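Local coordinates for hypothetical protein PH1789 (Pyrococcus horikoshii, PDB 1WR2) that is of unknown function but belongs to the ATP-grasp clan, its chain folded into two antiparallel sheets packed with helices, at residues 20-25 with 60-65; 33-38 with 191-196; 119-124 with 213-218; 138-143 with 170-175; 209-214 with 230-235. One frame throughout, in Å; residues are numbered along the deposited sequence.

Contact 1. Residues 20-25 with 60-65; sequences MVEYEA and VLKLMS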
# COMPACT_ATOMS: atom_id res chain seq x y z
N MET A 20 6.28 -3.95 -8.74
CA MET A 20 5.59 -2.70 -9.04
C MET A 20 5.92 -1.65 -7.98
O MET A 20 6.01 -1.97 -6.79
CB MET A 20 4.08 -2.93 -9.06
CG MET A 20 3.61 -4.00 -10.01
SD MET A 20 1.81 -4.09 -10.11
CE MET A 20 1.46 -2.70 -11.18
N VAL A 21 6.10 -0.40 -8.40
CA VAL A 21 6.38 0.67 -7.46
C VAL A 21 5.06 1.10 -6.83
O VAL A 21 3.99 0.78 -7.34
CB VAL A 21 7.08 1.89 -8.14
CG1 VAL A 21 8.45 1.46 -8.67
CG2 VAL A 21 6.22 2.41 -9.27
N GLU A 22 5.13 1.81 -5.71
CA GLU A 22 3.93 2.21 -4.99
C GLU A 22 2.79 2.79 -5.82
O GLU A 22 1.65 2.36 -5.66
CB GLU A 22 4.29 3.21 -3.88
CG GLU A 22 3.13 3.53 -2.94
CD GLU A 22 3.55 4.45 -1.81
OE1 GLU A 22 4.77 4.64 -1.59
OE2 GLU A 22 2.65 4.98 -1.12
N TYR A 23 3.08 3.73 -6.72
CA TYR A 23 1.99 4.31 -7.50
C TYR A 23 1.37 3.33 -8.47
O TYR A 23 0.17 3.41 -8.72
CB TYR A 23 2.45 5.60 -8.22
CG TYR A 23 3.23 5.40 -9.49
CD1 TYR A 23 2.59 5.07 -10.69
CD2 TYR A 23 4.61 5.56 -9.52
CE1 TYR A 23 3.31 4.89 -11.87
CE2 TYR A 23 5.35 5.38 -10.69
CZ TYR A 23 4.69 5.04 -11.86
OH TYR A 23 5.42 4.85 -13.00
N GLU A 24 2.16 2.39 -8.99
CA GLU A 24 1.62 1.40 -9.93
C GLU A 24 0.75 0.40 -9.20
O GLU A 24 -0.30 -0.01 -9.69
CB GLU A 24 2.76 0.64 -10.63
CG GLU A 24 3.69 1.52 -11.42
CD GLU A 24 4.93 0.78 -11.89
OE1 GLU A 24 5.45 -0.05 -11.12
OE2 GLU A 24 5.38 1.03 -13.03
N ALA A 25 1.20 -0.02 -8.01
CA ALA A 25 0.44 -0.96 -7.19
C ALA A 25 -0.91 -0.33 -6.85
O ALA A 25 -1.96 -0.95 -7.03
CB ALA A 25 1.21 -1.27 -5.91
N VAL A 60 3.63 14.52 1.94
CA VAL A 60 4.65 13.48 2.03
C VAL A 60 5.30 13.34 0.66
O VAL A 60 4.61 13.42 -0.36
CB VAL A 60 4.02 12.11 2.37
CG1 VAL A 60 5.04 11.00 2.19
CG2 VAL A 60 3.49 12.11 3.78
N LEU A 61 6.61 13.15 0.63
CA LEU A 61 7.30 12.92 -0.64
C LEU A 61 7.86 11.51 -0.58
O LEU A 61 8.44 11.11 0.43
CB LEU A 61 8.43 13.93 -0.88
CG LEU A 61 8.04 15.38 -1.21
CD1 LEU A 61 9.31 16.14 -1.59
CD2 LEU A 61 7.04 15.42 -2.37
N LYS A 62 7.67 10.75 -1.65
CA LYS A 62 8.16 9.37 -1.71
C LYS A 62 8.76 9.12 -3.08
O LYS A 62 8.05 9.11 -4.08
CB LYS A 62 7.01 8.38 -1.50
CG LYS A 62 6.23 8.54 -0.21
CD LYS A 62 5.18 7.44 -0.14
CE LYS A 62 4.35 7.50 1.12
NZ LYS A 62 3.42 6.33 1.21
N LEU A 63 10.07 8.90 -3.12
CA LEU A 63 10.74 8.65 -4.39
C LEU A 63 10.32 7.31 -4.97
O LEU A 63 10.33 6.29 -4.28
CB LEU A 63 12.26 8.70 -4.23
CG LEU A 63 13.06 8.57 -5.52
CD1 LEU A 63 14.33 9.39 -5.41
CD2 LEU A 63 13.35 7.11 -5.79
N MET A 64 9.97 7.33 -6.25
CA MET A 64 9.55 6.12 -6.95
C MET A 64 10.68 5.58 -7.81
O MET A 64 11.20 6.29 -8.67
CB MET A 64 8.33 6.41 -7.82
CG MET A 64 7.07 6.80 -7.04
SD MET A 64 6.39 5.42 -6.08
CE MET A 64 7.00 5.77 -4.43
N SER A 65 11.07 4.34 -7.56
CA SER A 65 12.14 3.69 -8.30
C SER A 65 12.02 2.18 -8.17
O SER A 65 11.91 1.66 -7.06
CB SER A 65 13.52 4.11 -7.77
OG SER A 65 14.54 3.38 -8.43
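Glu22 and Lys62 pair in a buried salt bridge where the first turn of helix 22-30 meets strand 59-64, a helix-to-strand contact inside the ATP-grasp fold that sets helix 22-30, which follows strand 19-20 of the larger sheet, against a strand of the smaller one. The two side chains meet at about a right angle. Lys62 NZ lies 2.8 Å from Glu22 OE2 and meets the syn lone pair of that oxygen, while Lys62 CD passes 3.2 Å from Glu22 OE1. Glu22 reaches across because CG stands opposite the backbone N (chi1 -172°) and the rest of the chain runs straight. Its carboxylate has further salt-bridge partners, Lys26 at OE2 and Lys71 at OE1, so three lysines gather round it.

Beside this polar group sits Met64, bent at both chi2 and chi3 so that its sulfur turns in under the helix start. Met64 SD is 3.8 Å from Glu22 CB, and Met64 CG touches Tyr23 CD2 at 3.7 Å, in the plane of the ring. The sulfur, 78° off the ring normal, makes an edge-on Met-aromatic contact. Farther along, Val21 CG1 rests 3.7 Å from Ser65 C, against the residue just after the strand.

Behind these residues the carboxylate of Glu24 takes the N-H of Val21, the N-cap residue; its OE2 is also paired with Arg17. Glu24 CG covers one face of the Tyr23 ring, and Val21 N donates to Glu24 OE1 over 2.8 Å, approaching from the anti side of the carboxylate.

Contact 2. Residues 33-38 with 191-196; sequences GLPVPE and VDMLLK
The flat peptide group between Gly33 and Leu34 has the extended chain of Lys196 laid over one face, with Lys196 CD 4.0 Å from Gly33 C. Lys196 NZ ends 3.3 Å from Gly33 O in a weak hydrogen bond, with the amine well off the peptide plane. The ring of Pro35 offers its CG-CD side to Met193: Pro35 CD is 3.9 Å from Met193 CG, and Pro35 CG is 4.0 Å from Met193 SD. Pro35 is also the centre of an inverse gamma turn, a tight bend in the loop beside the helix.

Beside these groups Leu34 CD2 rests on the helix surface, 3.8 Å from Lys196 CB and 3.9 Å from Met193 CG. The side chains of Leu34 and Lys196 run alongside one another with opposite headings, so the aliphatic base of the lysine does the packing and its amine travels on toward the loop. There the amine has a firmer partner one helical turn back. Lys196 NZ meets the syn lone pair of Asp192 OD2 at 2.8 Å, an i to i+4 salt bridge that orients the lysine along the outside of the helix.

The loop runs from helix 22-30 toward strand 40-42 across helix 187-203. Leu34 is backed by Leu29 of helix 22-30, while Leu34 and Pro35 both touch Ile227 of strand 225-234, and Met193 reaches Ala225 of that strand.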
# COMPACT_ATOMS: atom_id res chain seq x y z
N GLY A 33 -11.65 -0.52 -6.47
CA GLY A 33 -12.38 0.24 -5.48
C GLY A 33 -11.85 0.30 -4.06
O GLY A 33 -12.55 0.76 -3.17
N LEU A 34 -10.62 -0.16 -3.85
CA LEU A 34 -10.01 -0.13 -2.52
C LEU A 34 -9.76 1.32 -2.11
O LEU A 34 -9.54 2.18 -2.96
CB LEU A 34 -8.69 -0.92 -2.53
CG LEU A 34 -8.90 -2.43 -2.47
CD1 LEU A 34 -7.67 -3.17 -2.96
CD2 LEU A 34 -9.23 -2.80 -1.02
N PRO A 35 -9.78 1.62 -0.80
CA PRO A 35 -9.57 2.98 -0.30
C PRO A 35 -8.16 3.55 -0.38
O PRO A 35 -7.40 3.47 0.57
CB PRO A 35 -10.06 2.89 1.14
CG PRO A 35 -9.60 1.52 1.53
CD PRO A 35 -10.01 0.69 0.32
N VAL A 36 -7.83 4.12 -1.53
CA VAL A 36 -6.53 4.74 -1.74
C VAL A 36 -6.78 6.23 -1.96
O VAL A 36 -7.47 6.60 -2.91
CB VAL A 36 -5.83 4.19 -2.99
CG1 VAL A 36 -4.52 4.93 -3.22
CG2 VAL A 36 -5.60 2.69 -2.85
N PRO A 37 -6.23 7.10 -1.10
CA PRO A 37 -6.42 8.54 -1.23
C PRO A 37 -5.72 9.14 -2.45
O PRO A 37 -4.81 8.54 -3.02
CB PRO A 37 -5.88 9.08 0.09
CG PRO A 37 -4.73 8.14 0.36
CD PRO A 37 -5.33 6.79 0.03
N GLU A 38 -6.15 10.34 -2.84
CA GLU A 38 -5.57 11.02 -3.99
C GLU A 38 -4.09 11.31 -3.78
O GLU A 38 -3.70 11.85 -2.74
CB GLU A 38 -6.30 12.34 -4.25
CG GLU A 38 -5.92 13.03 -5.55
CD GLU A 38 -6.29 12.21 -6.78
OE1 GLU A 38 -7.39 11.62 -6.79
OE2 GLU A 38 -5.49 12.17 -7.74
N VAL A 191 -13.62 -5.71 6.56
CA VAL A 191 -14.24 -6.81 5.83
C VAL A 191 -14.34 -6.48 4.35
O VAL A 191 -14.10 -7.34 3.49
CB VAL A 191 -15.65 -7.10 6.38
CG1 VAL A 191 -16.38 -8.07 5.46
CG2 VAL A 191 -15.56 -7.68 7.78
N ASP A 192 -14.69 -5.24 4.04
CA ASP A 192 -14.81 -4.81 2.65
C ASP A 192 -13.45 -4.86 1.95
O ASP A 192 -13.36 -5.29 0.79
CB ASP A 192 -15.40 -3.40 2.58
CG ASP A 192 -15.73 -2.98 1.15
OD1 ASP A 192 -16.52 -3.69 0.49
OD2 ASP A 192 -15.20 -1.95 0.70
N MET A 193 -12.39 -4.45 2.63
CA MET A 193 -11.06 -4.48 2.03
C MET A 193 -10.61 -5.90 1.73
O MET A 193 -10.09 -6.19 0.66
CB MET A 193 -10.02 -3.82 2.92
CG MET A 193 -9.96 -2.32 2.77
SD MET A 193 -8.52 -1.66 3.63
CE MET A 193 -9.15 -1.63 5.31
N LEU A 194 -10.83 -6.80 2.69
CA LEU A 194 -10.45 -8.19 2.50
C LEU A 194 -11.17 -8.81 1.29
O LEU A 194 -10.56 -9.55 0.51
CB LEU A 194 -10.77 -9.00 3.77
CG LEU A 194 -9.82 -8.84 4.97
CD1 LEU A 194 -10.46 -9.47 6.21
CD2 LEU A 194 -8.46 -9.49 4.64
N LEU A 195 -12.45 -8.51 1.13
CA LEU A 195 -13.22 -9.06 0.01
C LEU A 195 -12.75 -8.47 -1.32
O LEU A 195 -12.68 -9.17 -2.32
CB LEU A 195 -14.72 -8.82 0.20
CG LEU A 195 -15.41 -9.54 1.37
CD1 LEU A 195 -16.88 -9.15 1.40
CD2 LEU A 195 -15.27 -11.06 1.22
N LYS A 196 -12.44 -7.18 -1.32
CA LYS A 196 -11.97 -6.54 -2.54
C LYS A 196 -10.59 -7.08 -2.92
O LYS A 196 -10.31 -7.33 -4.09
CB LYS A 196 -11.94 -5.02 -2.37
CG LYS A 196 -13.34 -4.39 -2.50
CD LYS A 196 -13.36 -2.89 -2.25
CE LYS A 196 -14.73 -2.31 -2.60
NZ LYS A 196 -15.00 -1.03 -1.90

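Contact 3. Residues 119-124 with 213-218; sequences GREVII and LNPVFV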
# COMPACT_ATOMS: atom_id res chain seq x y z
N GLY A 119 -4.66 6.11 12.31
CA GLY A 119 -5.75 5.27 12.78
C GLY A 119 -5.16 3.94 13.18
O GLY A 119 -3.94 3.81 13.21
N ARG A 120 -6.00 2.96 13.48
CA ARG A 120 -5.50 1.64 13.88
C ARG A 120 -4.74 0.99 12.72
O ARG A 120 -5.31 0.78 11.65
CB ARG A 120 -6.65 0.74 14.31
CG ARG A 120 -6.22 -0.68 14.66
CD ARG A 120 -5.36 -0.71 15.91
NE ARG A 120 -6.11 -0.22 17.07
CZ ARG A 120 -5.63 -0.21 18.31
NH1 ARG A 120 -4.41 -0.67 18.56
NH2 ARG A 120 -6.38 0.26 19.30
N GLU A 121 -3.47 0.67 12.93
CA GLU A 121 -2.68 0.04 11.88
C GLU A 121 -2.96 -1.44 11.72
O GLU A 121 -2.91 -2.20 12.69
CB GLU A 121 -1.18 0.22 12.15
CG GLU A 121 -0.66 1.62 11.94
CD GLU A 121 0.85 1.67 11.81
OE1 GLU A 121 1.39 1.06 10.85
OE2 GLU A 121 1.50 2.31 12.66
N VAL A 122 -3.27 -1.85 10.49
CA VAL A 122 -3.51 -3.25 10.19
C VAL A 122 -2.73 -3.58 8.92
O VAL A 122 -2.24 -2.68 8.22
CB VAL A 122 -5.00 -3.59 9.95
CG1 VAL A 122 -5.84 -3.17 11.16
CG2 VAL A 122 -5.49 -2.93 8.69
N ILE A 123 -2.59 -4.87 8.63
CA ILE A 123 -1.86 -5.29 7.44
C ILE A 123 -2.61 -6.40 6.72
O ILE A 123 -3.10 -7.34 7.35
CB ILE A 123 -0.45 -5.85 7.81
CG1 ILE A 123 0.42 -4.76 8.44
CG2 ILE A 123 0.23 -6.41 6.56
CD1 ILE A 123 1.81 -5.26 8.87
N ILE A 124 -2.71 -6.29 5.40
CA ILE A 124 -3.35 -7.32 4.61
C ILE A 124 -2.29 -7.82 3.63
O ILE A 124 -1.77 -7.05 2.82
CB ILE A 124 -4.56 -6.79 3.82
CG1 ILE A 124 -5.71 -6.48 4.79
CG2 ILE A 124 -5.00 -7.82 2.79
CD1 ILE A 124 -6.93 -5.85 4.13
N LEU A 213 -0.92 -4.68 1.61
CA LEU A 213 -1.39 -3.33 1.80
C LEU A 213 -0.80 -3.10 3.18
O LEU A 213 -1.25 -3.70 4.15
CB LEU A 213 -2.92 -3.29 1.88
CG LEU A 213 -3.78 -4.04 0.86
CD1 LEU A 213 -5.18 -3.46 0.95
CD2 LEU A 213 -3.25 -3.92 -0.55
N ASN A 214 0.22 -2.24 3.25
CA ASN A 214 0.91 -1.99 4.50
C ASN A 214 1.70 -0.69 4.40
O ASN A 214 2.64 -0.59 3.61
CB ASN A 214 1.85 -3.17 4.78
CG ASN A 214 2.65 -3.01 6.07
OD1 ASN A 214 2.47 -2.05 6.81
ND2 ASN A 214 3.52 -3.97 6.34
N PRO A 215 1.34 0.31 5.22
CA PRO A 215 0.25 0.15 6.19
C PRO A 215 -1.13 0.54 5.71
O PRO A 215 -1.30 1.13 4.65
CB PRO A 215 0.71 1.00 7.37
CG PRO A 215 1.42 2.12 6.70
CD PRO A 215 2.19 1.47 5.57
N VAL A 216 -2.12 0.18 6.52
CA VAL A 216 -3.51 0.52 6.27
C VAL A 216 -3.98 1.11 7.60
O VAL A 216 -3.71 0.54 8.65
CB VAL A 216 -4.39 -0.72 5.99
CG1 VAL A 216 -5.86 -0.32 5.99
CG2 VAL A 216 -4.01 -1.35 4.65
N PHE A 217 -4.66 2.25 7.56
CA PHE A 217 -5.15 2.84 8.80
C PHE A 217 -6.65 2.58 8.86
O PHE A 217 -7.37 2.81 7.89
CB PHE A 217 -4.92 4.36 8.84
CG PHE A 217 -3.47 4.77 8.96
CD1 PHE A 217 -2.53 3.94 9.57
CD2 PHE A 217 -3.05 6.02 8.51
CE1 PHE A 217 -1.21 4.34 9.72
CE2 PHE A 217 -1.73 6.43 8.66
CZ PHE A 217 -0.81 5.59 9.26
N VAL A 218 -7.12 2.08 10.00
CA VAL A 218 -8.54 1.82 10.18
C VAL A 218 -9.10 2.76 11.23
O VAL A 218 -8.64 2.79 12.37
CB VAL A 218 -8.81 0.36 10.60
CG1 VAL A 218 -10.30 0.12 10.75
CG2 VAL A 218 -8.24 -0.60 9.56
O HOH W 1 2.25 -1.22 9.63
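Val122 packs tightly against Val216 and Val218 on one face of an antiparallel strand pair, 120-129 with 208-218, in the larger sheet. Val122 CG2 is 3.7 Å from both Val216 CB and Val218 CG2; with CG1 at chi1 -56°, CG2 is the methyl that falls between backbone N and carbonyl carbon. Ile124 and Leu213 extend the same face, which is covered by Met193, Val197 and Ile190 of helix 187-203.

The other face is looser and more polar. Glu121 lies alongside Phe217, with its CG 3.6 Å from Phe217 CE1 at the ring edge; carboxylate and ring planes are 81° apart. Gly119 N stands over one face of this ring and, although buried, has no hydrogen-bond partner in the model. Ile123 CD1 comes 3.3 Å from Asn214 ND2.

Backbone bonds tie Arg120 with Val218, Val122 with Val216 and Ile124 with Leu213. Between the last two the register slips by one residue, a beta bulge in which Asn214 and Pro215, joined by a cis peptide bond, stand opposite Ile123. The Val216 N to Val122 O bond beside it is weak, at 3.3 Å, whereas Leu213 N to Ile124 O is 2.8 Å. The valine face, mainly aliphatic, thus holds by packing, while the Glu121 and Phe217 side mixes ring, carboxylate and water: one water, donating to both Glu121 OE1 and Asn214 OD1, links these side chains without a direct bond.

Contact 4. Residues 138-143 with 170-175; sequences FGLGGI and IKAYPI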
# COMPACT_ATOMS: atom_id res chain seq x y z
N PHE A 138 -4.35 -11.44 7.42
CA PHE A 138 -4.76 -10.26 8.14
C PHE A 138 -4.16 -10.28 9.54
O PHE A 138 -4.05 -11.34 10.16
CB PHE A 138 -6.28 -10.19 8.28
CG PHE A 138 -6.74 -9.08 9.19
CD1 PHE A 138 -6.67 -7.75 8.78
CD2 PHE A 138 -7.19 -9.37 10.47
CE1 PHE A 138 -7.04 -6.73 9.63
CE2 PHE A 138 -7.57 -8.34 11.34
CZ PHE A 138 -7.49 -7.02 10.92
N GLY A 139 -3.77 -9.11 10.03
CA GLY A 139 -3.20 -8.99 11.36
C GLY A 139 -2.93 -7.53 11.62
O GLY A 139 -2.96 -6.72 10.69
N LEU A 140 -2.68 -7.16 12.88
CA LEU A 140 -2.39 -5.76 13.19
C LEU A 140 -0.99 -5.39 12.73
O LEU A 140 -0.11 -6.25 12.61
CB LEU A 140 -2.50 -5.49 14.69
CG LEU A 140 -3.89 -5.51 15.34
CD1 LEU A 140 -3.79 -4.98 16.76
CD2 LEU A 140 -4.85 -4.66 14.54
N GLY A 141 -0.79 -4.10 12.47
CA GLY A 141 0.51 -3.63 12.04
C GLY A 141 1.30 -3.11 13.23
O GLY A 141 1.12 -3.58 14.35
N GLY A 142 2.18 -2.14 12.98
CA GLY A 142 2.98 -1.61 14.06
C GLY A 142 4.42 -2.04 13.85
O GLY A 142 4.71 -2.75 12.89
N ILE A 143 5.31 -1.63 14.74
CA ILE A 143 6.72 -2.00 14.60
C ILE A 143 7.05 -3.34 15.24
O ILE A 143 8.15 -3.88 15.05
CB ILE A 143 7.63 -0.90 15.20
CG1 ILE A 143 7.25 -0.65 16.66
CG2 ILE A 143 7.49 0.38 14.39
CD1 ILE A 143 8.15 0.35 17.36
N ILE A 170 -7.72 -13.31 15.22
CA ILE A 170 -6.42 -12.80 15.66
C ILE A 170 -6.45 -12.54 17.16
O ILE A 170 -7.48 -12.12 17.70
CB ILE A 170 -6.01 -11.49 14.93
CG1 ILE A 170 -7.07 -10.41 15.16
CG2 ILE A 170 -5.81 -11.76 13.43
CD1 ILE A 170 -6.69 -9.05 14.59
N LYS A 171 -5.33 -12.78 17.83
CA LYS A 171 -5.27 -12.57 19.27
C LYS A 171 -5.59 -11.13 19.63
O LYS A 171 -6.22 -10.86 20.65
CB LYS A 171 -3.88 -12.93 19.80
CG LYS A 171 -3.48 -14.38 19.57
CD LYS A 171 -2.22 -14.72 20.37
CE LYS A 171 -1.73 -16.11 20.04
NZ LYS A 171 -1.43 -16.24 18.59
N ALA A 172 -5.16 -10.20 18.78
CA ALA A 172 -5.39 -8.78 19.03
C ALA A 172 -6.79 -8.31 18.67
O ALA A 172 -7.03 -7.10 18.61
CB ALA A 172 -4.36 -7.97 18.27
N TYR A 173 -7.71 -9.24 18.44
CA TYR A 173 -9.07 -8.85 18.09
C TYR A 173 -9.73 -7.92 19.12
O TYR A 173 -10.37 -6.93 18.75
CB TYR A 173 -9.98 -10.06 17.91
CG TYR A 173 -11.39 -9.62 17.65
CD1 TYR A 173 -11.74 -9.04 16.43
CD2 TYR A 173 -12.35 -9.68 18.66
CE1 TYR A 173 -13.01 -8.52 16.22
CE2 TYR A 173 -13.63 -9.16 18.46
CZ TYR A 173 -13.95 -8.58 17.24
OH TYR A 173 -15.20 -8.05 17.03
N PRO A 174 -9.61 -8.25 20.41
CA PRO A 174 -10.21 -7.42 21.45
C PRO A 174 -9.82 -5.96 21.30
O PRO A 174 -10.59 -5.06 21.63
CB PRO A 174 -9.67 -8.03 22.74
CG PRO A 174 -9.62 -9.48 22.40
CD PRO A 174 -8.99 -9.46 21.01
N ILE A 175 -8.61 -5.73 20.81
CA ILE A 175 -8.11 -4.37 20.61
C ILE A 175 -8.94 -3.63 19.55
O ILE A 175 -9.21 -2.43 19.69
CB ILE A 175 -6.64 -4.40 20.18
CG1 ILE A 175 -5.80 -5.01 21.31
CG2 ILE A 175 -6.16 -3.00 19.85
CD1 ILE A 175 -4.35 -5.23 20.96
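Phe138 and Ile170 cross at about a right angle where strand 133-140 of the six-stranded sheet meets the turn between helix 160-168 and helix 173-177, the ring of the phenylalanine coming up against the long branch of the isoleucine. Phe138 CE2 is 3.4 Å from Ile170 CD1, and the methyl approaches the ring obliquely. Two torsions arrange this meeting. Phe138 CG stands opposite its own backbone N (chi1 172°), which carries the ring out toward the turn. Ile170 holds CG1 between backbone N and carbonyl carbon (chi1 58°), a setting that sends its CG1-CD1 arm to the ring and leaves CG2 to lie against the strand itself. There Ile170 CG2 sits 3.7 Å from Phe138 O and 4.3 Å from Gly139 CA.

Two residues along the strand, Leu140 points toward the other segment. Its CD1 presses on Ala172 CB at 3.4 Å, closer than carbon atoms usually pack, and stands 4.2 Å from CD1 of Ile175 in the short, weakly bonded helix 173-177. Leu176 of that helix touches Phe138, Leu140 and Ile170 alike, so the strand end and the turn share one apolar cover.

Segment 170-175 is shaped by its own bonds. A type I turn from Ile170 to Tyr173 is closed by Tyr173 N and Ile170 O at 3.0 Å, and the carboxylate of Asp150 accepts from Lys171 N and Ala172 N. With several of the turn's polar backbone groups bonded in this way, the side-chain contacts to the strand are apolar, mainly methyl against methyl or ring carbon, and hold by shape and burial.

Contact 5. Residues 209-214 with 230-235; sequences KEMDLN and SRIILK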
# COMPACT_ATOMS: atom_id res chain seq x y z
N LYS A 209 2.06 -12.60 -7.96
CA LYS A 209 2.74 -13.63 -7.17
C LYS A 209 2.40 -13.36 -5.70
O LYS A 209 1.93 -14.25 -4.98
CB LYS A 209 4.25 -13.55 -7.38
CG LYS A 209 5.06 -14.57 -6.60
CD LYS A 209 6.55 -14.40 -6.93
CE LYS A 209 7.42 -15.45 -6.23
NZ LYS A 209 7.37 -15.30 -4.75
N GLU A 210 2.64 -12.13 -5.27
CA GLU A 210 2.35 -11.73 -3.90
C GLU A 210 2.13 -10.23 -3.78
O GLU A 210 2.48 -9.46 -4.67
CB GLU A 210 3.47 -12.19 -2.96
CG GLU A 210 4.87 -11.84 -3.43
CD GLU A 210 5.94 -12.41 -2.53
OE1 GLU A 210 5.94 -13.64 -2.29
OE2 GLU A 210 6.80 -11.64 -2.05
N MET A 211 1.54 -9.81 -2.67
CA MET A 211 1.29 -8.39 -2.46
C MET A 211 0.87 -8.13 -1.03
O MET A 211 0.68 -9.05 -0.24
CB MET A 211 0.18 -7.91 -3.40
CG MET A 211 -1.20 -8.45 -3.03
SD MET A 211 -2.50 -8.08 -4.24
CE MET A 211 -2.92 -6.42 -3.82
N ASP A 212 0.74 -6.86 -0.70
CA ASP A 212 0.27 -6.49 0.61
C ASP A 212 -0.16 -5.04 0.59
O ASP A 212 0.13 -4.31 -0.36
CB ASP A 212 1.34 -6.71 1.68
CG ASP A 212 2.55 -5.83 1.49
OD1 ASP A 212 2.40 -4.59 1.44
OD2 ASP A 212 3.66 -6.40 1.40
N LEU A 213 -0.92 -4.68 1.61
CA LEU A 213 -1.39 -3.33 1.80
C LEU A 213 -0.80 -3.10 3.18
O LEU A 213 -1.25 -3.70 4.15
CB LEU A 213 -2.92 -3.29 1.88
CG LEU A 213 -3.78 -4.04 0.86
CD1 LEU A 213 -5.18 -3.46 0.95
CD2 LEU A 213 -3.25 -3.92 -0.55
N ASN A 214 0.22 -2.24 3.25
CA ASN A 214 0.91 -1.99 4.50
C ASN A 214 1.70 -0.69 4.40
O ASN A 214 2.64 -0.59 3.61
CB ASN A 214 1.85 -3.17 4.78
CG ASN A 214 2.65 -3.01 6.07
OD1 ASN A 214 2.47 -2.05 6.81
ND2 ASN A 214 3.52 -3.97 6.34
N SER A 230 1.59 0.19 -0.44
CA SER A 230 1.27 -1.13 -0.98
C SER A 230 2.37 -1.62 -1.90
O SER A 230 3.07 -0.82 -2.53
CB SER A 230 -0.04 -1.07 -1.78
OG SER A 230 -0.32 -2.31 -2.41
N ARG A 231 2.54 -2.93 -1.96
CA ARG A 231 3.54 -3.51 -2.83
C ARG A 231 2.91 -4.69 -3.56
O ARG A 231 2.13 -5.45 -2.98
CB ARG A 231 4.77 -3.98 -2.04
CG ARG A 231 4.54 -5.18 -1.16
CD ARG A 231 5.87 -5.76 -0.71
NE ARG A 231 5.94 -7.19 -0.98
CZ ARG A 231 7.02 -7.81 -1.45
NH1 ARG A 231 8.12 -7.12 -1.72
NH2 ARG A 231 7.00 -9.12 -1.65
N ILE A 232 3.24 -4.81 -4.84
CA ILE A 232 2.73 -5.90 -5.66
C ILE A 232 3.90 -6.49 -6.44
O ILE A 232 4.65 -5.76 -7.09
CB ILE A 232 1.65 -5.42 -6.65
CG1 ILE A 232 0.43 -4.89 -5.89
CG2 ILE A 232 1.23 -6.55 -7.57
CD1 ILE A 232 -0.69 -4.36 -6.79
N ILE A 233 4.07 -7.81 -6.34
CA ILE A 233 5.12 -8.52 -7.06
C ILE A 233 4.42 -9.37 -8.11
O ILE A 233 3.58 -10.21 -7.79
CB ILE A 233 5.93 -9.45 -6.13
CG1 ILE A 233 6.60 -8.63 -5.02
CG2 ILE A 233 6.98 -10.20 -6.96
CD1 ILE A 233 7.44 -7.46 -5.51
N LEU A 234 4.77 -9.15 -9.37
CA LEU A 234 4.16 -9.87 -10.48
C LEU A 234 4.92 -11.12 -10.88
O LEU A 234 6.11 -11.27 -10.60
CB LEU A 234 4.02 -8.94 -11.68
CG LEU A 234 3.19 -7.67 -11.47
CD1 LEU A 234 3.35 -6.75 -12.68
CD2 LEU A 234 1.72 -8.03 -11.26
N LYS A 235 4.21 -12.03 -11.54
CA LYS A 235 4.78 -13.27 -12.04
C LYS A 235 5.21 -13.02 -13.47
O LYS A 235 4.49 -12.39 -14.25
CB LYS A 235 3.75 -14.40 -11.97
CG LYS A 235 3.47 -14.87 -10.55
CD LYS A 235 2.00 -15.24 -10.33
CE LYS A 235 1.64 -16.57 -10.92
NZ LYS A 235 0.31 -16.99 -10.41
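The beta hairpin of strands 208-218 and 225-234 carries this contact, a nearly exact antiparallel pairing with a classic beta bulge at its far end. There Lys209 and Glu210 both face Ile233, and Ile233 O accepts from Lys209 N at 2.8 Å and from Glu210 N at 3.3 Å. Asp212 O is likewise gripped twice, by Arg231 N and by Ser230 OG, the hydroxyl donating over 2.9 Å.

On one face the side chains form a salt-bridge network. Arg231 runs along the strands with both acids at its guanidinium edge: Glu210 OE2 meets Arg231 NH2 at 2.6 Å, and Asp212 OD2 stands 3.4 Å from Arg231 NE. The Asp212 carboxylate lies nearly coplanar with the guanidinium, 17° apart, whereas that of Glu210 is turned by 58°. Ile233 CG1 covers one guanidinium face, 3.4 Å above the plane, while Glu210 OE1 has a weak salt bridge with Lys209 NZ. Glu210, its CG swung over the backbone by chi1 49°, lies alongside Ile233 with the same heading.

The opposite face is mostly apolar, with Met211 CB 3.9 Å from Ile232 CG1. It lies under helix 22-30, where Leu29 touches Met211 and Ser230, and Ala25 touches Ile232. In the sheet, strand 120-129 bonds to Met211 through Val126, and strand 19-20 bonds to Ile232 through Met20.

How the contacts relate
Contacts 3, 4 and 5 all reach the six-stranded antiparallel sheet. Contacts 3 and 5 share Leu213 and Asn214 of strand 208-218, while contacts 3 and 4 join through neighbouring strands 120-129 and 133-140, their centres about 10 Å apart. Contact 2 adds helix 187-203, whose Met193 packs on Val216 and Ile124 of contact 3. Contact 1 brings in the four-stranded sheet and meets contact 5 where Met20 N probably bonds to Ile232 O; its centre is about 26 Å from that of contact 4. Along the chain, contact 1 closes before contacts 3, 4 and 5 open, whereas its segments alternate with those of contact 2. Distant sequence segments thus unite both sheets in one ATP-grasp fold.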